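Long-range contact in uncharacterized protein (Legionella longbeachae NSW150, PDB 4JZA), which probably acts as a phosphoinositide phosphatase, removing the 3-phosphate from phosphatidylinositol 3-phosphate: residues 39-51 / 603-617. Residues are numbered along the deposited sequence; the frame is centred on the assembly and turned at random.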
loop_
_atom_site.group_PDB
_atom_site.type_symbol
_atom_site.label_atom_id
_atom_site.label_comp_id
_atom_site.label_asym_id
_atom_site.label_seq_id
_atom_site.Cartn_x
_atom_site.Cartn_y
_atom_site.Cartn_z
ATOM N N PRO A 39 19.667 11.960 11.805
ATOM C CA PRO A 39 18.283 11.447 11.729
ATOM C C PRO A 39 17.672 11.191 13.105
ATOM O O PRO A 39 18.347 10.673 14.001
ATOM C CB PRO A 39 18.436 10.107 11.014
ATOM C CG PRO A 39 19.830 10.081 10.480
ATOM C CD PRO A 39 20.652 10.986 11.304
ATOM N N ASP A 40 16.395 11.502 13.255
ATOM C CA ASP A 40 15.663 11.235 14.498
ATOM C C ASP A 40 14.769 9.995 14.334
ATOM O O ASP A 40 13.621 10.080 13.879
ATOM C CB ASP A 40 14.829 12.459 14.868
ATOM C CG ASP A 40 14.146 12.307 16.196
ATOM O OD1 ASP A 40 14.182 11.194 16.774
ATOM O OD2 ASP A 40 13.585 13.317 16.659
ATOM N N TYR A 41 15.284 8.831 14.693
ATOM C CA TYR A 41 14.518 7.619 14.438
ATOM C C TYR A 41 13.339 7.467 15.425
ATOM O O TYR A 41 12.326 6.879 15.080
ATOM C CB TYR A 41 15.442 6.386 14.282
ATOM C CG TYR A 41 16.084 6.332 12.876
ATOM C CD1 TYR A 41 15.278 6.203 11.707
ATOM C CD2 TYR A 41 17.486 6.462 12.693
ATOM C CE1 TYR A 41 15.843 6.177 10.426
ATOM C CE2 TYR A 41 18.045 6.440 11.414
ATOM C CZ TYR A 41 17.222 6.294 10.294
ATOM O OH TYR A 41 17.770 6.269 9.036
ATOM N N HIS A 42 13.433 8.050 16.615
ATOM C CA HIS A 42 12.263 8.122 17.480
ATOM C C HIS A 42 11.081 8.847 16.835
ATOM O O HIS A 42 9.933 8.444 16.999
ATOM C CB HIS A 42 12.555 8.720 18.861
ATOM C CG HIS A 42 11.365 8.668 19.766
ATOM N ND1 HIS A 42 10.423 9.686 19.826
ATOM C CD2 HIS A 42 10.890 7.661 20.543
ATOM C CE1 HIS A 42 9.446 9.323 20.644
ATOM N NE2 HIS A 42 9.700 8.093 21.080
ATOM N N ARG A 43 11.350 9.886 16.079
ATOM C CA ARG A 43 10.277 10.575 15.338
ATOM C C ARG A 43 9.622 9.624 14.326
ATOM O O ARG A 43 8.414 9.506 14.304
ATOM C CB ARG A 43 10.791 11.852 14.618
ATOM C CG ARG A 43 9.638 12.717 14.060
ATOM C CD ARG A 43 10.076 14.006 13.361
ATOM N NE ARG A 43 10.261 13.790 11.932
ATOM C CZ ARG A 43 9.492 14.298 10.979
ATOM N NH1 ARG A 43 8.448 15.068 11.258
ATOM N NH2 ARG A 43 9.760 14.032 9.725
ATOM N N SER A 44 10.415 8.927 13.525
ATOM C CA SER A 44 9.863 8.034 12.503
ATOM C C SER A 44 9.032 6.914 13.133
ATOM O O SER A 44 8.011 6.481 12.589
ATOM C CB SER A 44 10.963 7.507 11.560
ATOM O OG SER A 44 11.482 8.608 10.765
ATOM N N PHE A 45 9.439 6.516 14.322
ATOM C CA PHE A 45 8.733 5.485 15.072
ATOM C C PHE A 45 7.346 5.950 15.547
ATOM O O PHE A 45 6.334 5.293 15.331
ATOM C CB PHE A 45 9.610 5.028 16.240
ATOM C CG PHE A 45 8.886 4.241 17.241
ATOM C CD1 PHE A 45 8.677 2.910 17.045
ATOM C CD2 PHE A 45 8.396 4.846 18.368
ATOM C CE1 PHE A 45 7.969 2.184 17.958
ATOM C CE2 PHE A 45 7.697 4.132 19.284
ATOM C CZ PHE A 45 7.484 2.805 19.065
ATOM N N ALA A 46 7.292 7.089 16.188
ATOM C CA ALA A 46 6.005 7.627 16.567
ATOM C C ALA A 46 5.110 7.895 15.345
ATOM O O ALA A 46 3.900 7.748 15.417
ATOM C CB ALA A 46 6.208 8.917 17.349
ATOM N N ARG A 47 5.688 8.323 14.225
ATOM C CA ARG A 47 4.851 8.646 13.066
ATOM C C ARG A 47 4.227 7.388 12.568
ATOM O O ARG A 47 3.050 7.407 12.239
ATOM C CB ARG A 47 5.573 9.381 11.912
ATOM C CG ARG A 47 6.017 10.790 12.227
ATOM C CD ARG A 47 6.757 11.432 11.040
ATOM N NE ARG A 47 5.760 12.258 10.384
ATOM C CZ ARG A 47 5.471 12.280 9.082
ATOM N NH1 ARG A 47 6.146 11.591 8.155
ATOM N NH2 ARG A 47 4.487 13.050 8.689
ATOM N N ARG A 48 4.984 6.298 12.554
ATOM C CA ARG A 48 4.473 5.040 11.986
ATOM C C ARG A 48 3.438 4.419 12.891
ATOM O O ARG A 48 2.412 3.954 12.419
ATOM C CB ARG A 48 5.585 4.029 11.743
ATOM C CG ARG A 48 5.239 2.964 10.724
ATOM C CD ARG A 48 5.759 3.328 9.357
ATOM N NE ARG A 48 5.124 2.539 8.343
ATOM C CZ ARG A 48 3.912 2.767 7.884
ATOM N NH1 ARG A 48 3.233 3.800 8.326
ATOM N NH2 ARG A 48 3.372 1.967 6.973
ATOM N N VAL A 49 3.707 4.410 14.184
ATOM C CA VAL A 49 2.709 3.962 15.120
ATOM C C VAL A 49 1.419 4.745 14.914
ATOM O O VAL A 49 0.349 4.155 14.739
ATOM C CB VAL A 49 3.165 4.086 16.590
ATOM C CG1 VAL A 49 2.007 3.821 17.536
ATOM C CG2 VAL A 49 4.260 3.086 16.903
ATOM N N ASP A 50 1.528 6.067 14.921
ATOM C CA ASP A 50 0.361 6.935 14.856
ATOM C C ASP A 50 -0.394 6.703 13.569
ATOM O O ASP A 50 -1.601 6.577 13.559
ATOM C CB ASP A 50 0.795 8.403 15.025
ATOM C CG ASP A 50 -0.369 9.417 14.915
ATOM O OD1 ASP A 50 -1.317 9.435 15.733
ATOM O OD2 ASP A 50 -0.309 10.248 14.008
ATOM N N SER A 51 0.305 6.580 12.473
ATOM C CA SER A 51 -0.386 6.409 11.191
ATOM C C SER A 51 -1.160 5.099 11.100
ATOM O O SER A 51 -2.213 5.058 10.484
ATOM C CB SER A 51 0.610 6.498 10.028
ATOM O OG SER A 51 -0.058 6.659 8.806
ATOM N N ARG A 603 17.813 15.390 4.188
ATOM C CA ARG A 603 16.738 14.410 4.335
ATOM C C ARG A 603 15.475 14.920 3.712
ATOM O O ARG A 603 14.406 14.416 3.992
ATOM C CB ARG A 603 16.449 14.060 5.797
ATOM C CG ARG A 603 17.613 13.411 6.528
ATOM C CD ARG A 603 17.150 12.608 7.729
ATOM N NE ARG A 603 17.756 11.317 7.546
ATOM C CZ ARG A 603 17.127 10.159 7.486
ATOM N NH1 ARG A 603 15.822 10.051 7.701
ATOM N NH2 ARG A 603 17.835 9.092 7.231
ATOM N N HIS A 604 15.580 15.937 2.883
ATOM C CA HIS A 604 14.411 16.392 2.202
ATOM C C HIS A 604 13.705 15.249 1.427
ATOM O O HIS A 604 12.513 15.054 1.567
ATOM C CB HIS A 604 14.797 17.483 1.252
ATOM C CG HIS A 604 13.697 17.886 0.331
ATOM N ND1 HIS A 604 12.709 18.763 0.710
ATOM C CD2 HIS A 604 13.438 17.547 -0.958
ATOM C CE1 HIS A 604 11.843 18.898 -0.281
ATOM N NE2 HIS A 604 12.264 18.176 -1.306
ATOM N N GLN A 605 14.423 14.503 0.597
ATOM C CA GLN A 605 13.799 13.419 -0.151
ATOM C C GLN A 605 13.283 12.326 0.765
ATOM O O GLN A 605 12.323 11.640 0.436
ATOM C CB GLN A 605 14.810 12.771 -1.108
ATOM C CG GLN A 605 15.261 13.672 -2.251
ATOM C CD GLN A 605 14.108 14.133 -3.123
ATOM O OE1 GLN A 605 13.055 13.527 -3.132
ATOM N NE2 GLN A 605 14.313 15.201 -3.863
ATOM N N HIS A 606 13.933 12.121 1.894
ATOM C CA HIS A 606 13.535 11.057 2.788
ATOM C C HIS A 606 12.142 11.370 3.304
ATOM O O HIS A 606 11.274 10.469 3.415
ATOM C CB HIS A 606 14.477 10.923 3.990
ATOM C CG HIS A 606 15.887 10.518 3.654
ATOM N ND1 HIS A 606 16.666 11.184 2.733
ATOM C CD2 HIS A 606 16.694 9.591 4.219
ATOM C CE1 HIS A 606 17.872 10.651 2.711
ATOM N NE2 HIS A 606 17.921 9.698 3.618
ATOM N N GLU A 607 11.937 12.644 3.629
ATOM C CA GLU A 607 10.672 13.136 4.139
ATOM C C GLU A 607 9.568 13.045 3.115
ATOM O O GLU A 607 8.409 12.676 3.427
ATOM C CB GLU A 607 10.819 14.573 4.611
ATOM C CG GLU A 607 11.738 14.648 5.804
ATOM C CD GLU A 607 11.074 14.122 7.069
ATOM O OE1 GLU A 607 11.814 13.590 7.982
ATOM O OE2 GLU A 607 9.806 14.251 7.149
ATOM N N HIS A 608 9.919 13.360 1.891
ATOM C CA HIS A 608 8.964 13.264 0.789
ATOM C C HIS A 608 8.485 11.831 0.657
ATOM O O HIS A 608 7.296 11.593 0.684
ATOM C CB HIS A 608 9.584 13.767 -0.508
ATOM C CG HIS A 608 8.594 14.014 -1.584
ATOM N ND1 HIS A 608 8.490 13.212 -2.696
ATOM C CD2 HIS A 608 7.653 14.974 -1.719
ATOM C CE1 HIS A 608 7.539 13.679 -3.483
ATOM N NE2 HIS A 608 7.012 14.746 -2.909
ATOM N N ALA A 609 9.389 10.868 0.594
ATOM C CA ALA A 609 8.982 9.446 0.743
ATOM C C ALA A 609 8.100 9.145 1.970
ATOM O O ALA A 609 7.146 8.356 1.899
ATOM C CB ALA A 609 10.199 8.553 0.779
ATOM N N GLY A 610 8.438 9.725 3.114
ATOM C CA GLY A 610 7.654 9.480 4.350
ATOM C C GLY A 610 6.198 9.845 4.238
ATOM O O GLY A 610 5.324 9.206 4.824
ATOM N N GLN A 611 5.913 10.877 3.478
ATOM C CA GLN A 611 4.549 11.287 3.341
ATOM C C GLN A 611 3.666 10.221 2.683
ATOM O O GLN A 611 2.458 10.242 2.851
ATOM C CB GLN A 611 4.482 12.557 2.538
ATOM C CG GLN A 611 5.071 13.774 3.242
ATOM C CD GLN A 611 5.102 14.989 2.324
ATOM O OE1 GLN A 611 5.417 14.905 1.128
ATOM N NE2 GLN A 611 4.763 16.103 2.862
ATOM N N ASN A 612 4.277 9.335 1.911
ATOM C CA ASN A 612 3.601 8.161 1.374
ATOM C C ASN A 612 3.168 7.144 2.423
ATOM O O ASN A 612 2.106 6.556 2.314
ATOM C CB ASN A 612 4.445 7.500 0.294
ATOM C CG ASN A 612 4.502 8.313 -0.975
ATOM O OD1 ASN A 612 3.639 8.206 -1.828
ATOM N ND2 ASN A 612 5.523 9.125 -1.102
ATOM N N ALA A 613 4.016 6.910 3.415
ATOM C CA ALA A 613 3.650 6.137 4.592
ATOM C C ALA A 613 4.360 6.703 5.807
ATOM O O ALA A 613 5.510 6.369 6.046
ATOM C CB ALA A 613 4.013 4.681 4.399
ATOM N N PRO A 614 3.612 7.564 6.625
ATOM C CA PRO A 614 4.427 8.242 7.655
ATOM C C PRO A 614 5.180 7.333 8.616
ATOM O O PRO A 614 4.659 6.329 9.068
ATOM C CB PRO A 614 3.407 9.065 8.429
ATOM C CG PRO A 614 2.445 9.476 7.403
ATOM C CD PRO A 614 2.199 8.182 6.718
ATOM N N GLY A 615 6.404 7.735 8.939
ATOM C CA GLY A 615 7.352 6.936 9.687
ATOM C C GLY A 615 8.242 6.099 8.795
ATOM O O GLY A 615 9.085 5.348 9.252
ATOM N N SER A 616 8.064 6.265 7.501
ATOM C CA SER A 616 8.792 5.504 6.508
ATOM C C SER A 616 9.795 6.402 5.828
ATOM O O SER A 616 10.069 6.265 4.648
ATOM C CB SER A 616 7.848 4.896 5.495
ATOM O OG SER A 616 7.175 3.804 6.061
ATOM N N GLU A 617 10.322 7.345 6.585
ATOM C CA GLU A 617 11.190 8.346 6.026
ATOM C C GLU A 617 12.585 7.797 5.904
ATOM O O GLU A 617 13.373 7.860 6.826
ATOM C CB GLU A 617 11.209 9.565 6.934
ATOM C CG GLU A 617 9.910 10.344 6.939
ATOM C CD GLU A 617 8.974 9.920 8.043
ATOM O OE1 GLU A 617 9.459 9.488 9.092
ATOM O OE2 GLU A 617 7.753 10.027 7.867
#
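Pro614 O is gripped twice by Arg48: NH1 donates to it at 3.0 Å, and Arg48 CA adds a CH...O contact at 3.2 Å. The N-H is bent (138°) and the donor is tilted from the carbonyl plane. Arg48 NE also hydrogen-bonds to the backbone oxygen of Asp653, and Arg48 NH1 forms a salt bridge with Glu133. Arginine suits a place with so many acceptors, and its chain, bent at chi2 (96°), brings one guanidinium face to Ala613 CB, which sits toward the rim. Glu133 also takes the hydroxyl of Ser51, whose OG lies against Pro614 CD.

Having no side chain, Gly615 can bring its CA to 3.9 Å from Ser44 CA, close by Ser44 O and Arg48 CB. Ser44 OG donates to Glu617 OE1 at 2.8 Å, approaching nearly in line with the C-O bond. The Arg47 and Glu617 side chains cross at about a right angle, and Arg47 sets a face of its guanidinium over Pro614 CB. Arg47 NH1 also faces Glu617 OE2, but that approach is too short in the model and the pairing is doubtful. Arg43, CG anti to its N (chi1 -169°), reaches instead to Glu607 in a salt bridge, NH2 to OE2 2.6 Å, with the oxygen at the guanidinium edge; its N-H is poorly aimed, a weak hydrogen bond, so charge probably matters more than direction. At the start of the helix, Pro39 CB lies over the centre of the Arg603 guanidinium, whose charge is met by Asp647.

Pro614-Gly615 occupies the central positions of a type II beta turn, where proline's fixed phi and glycine's positive phi fit naturally. The arrangement is a Pro-Gly turn following helix 604-612 and docked on helix 41-62, joining sequence-distant parts of this alpha/beta fold.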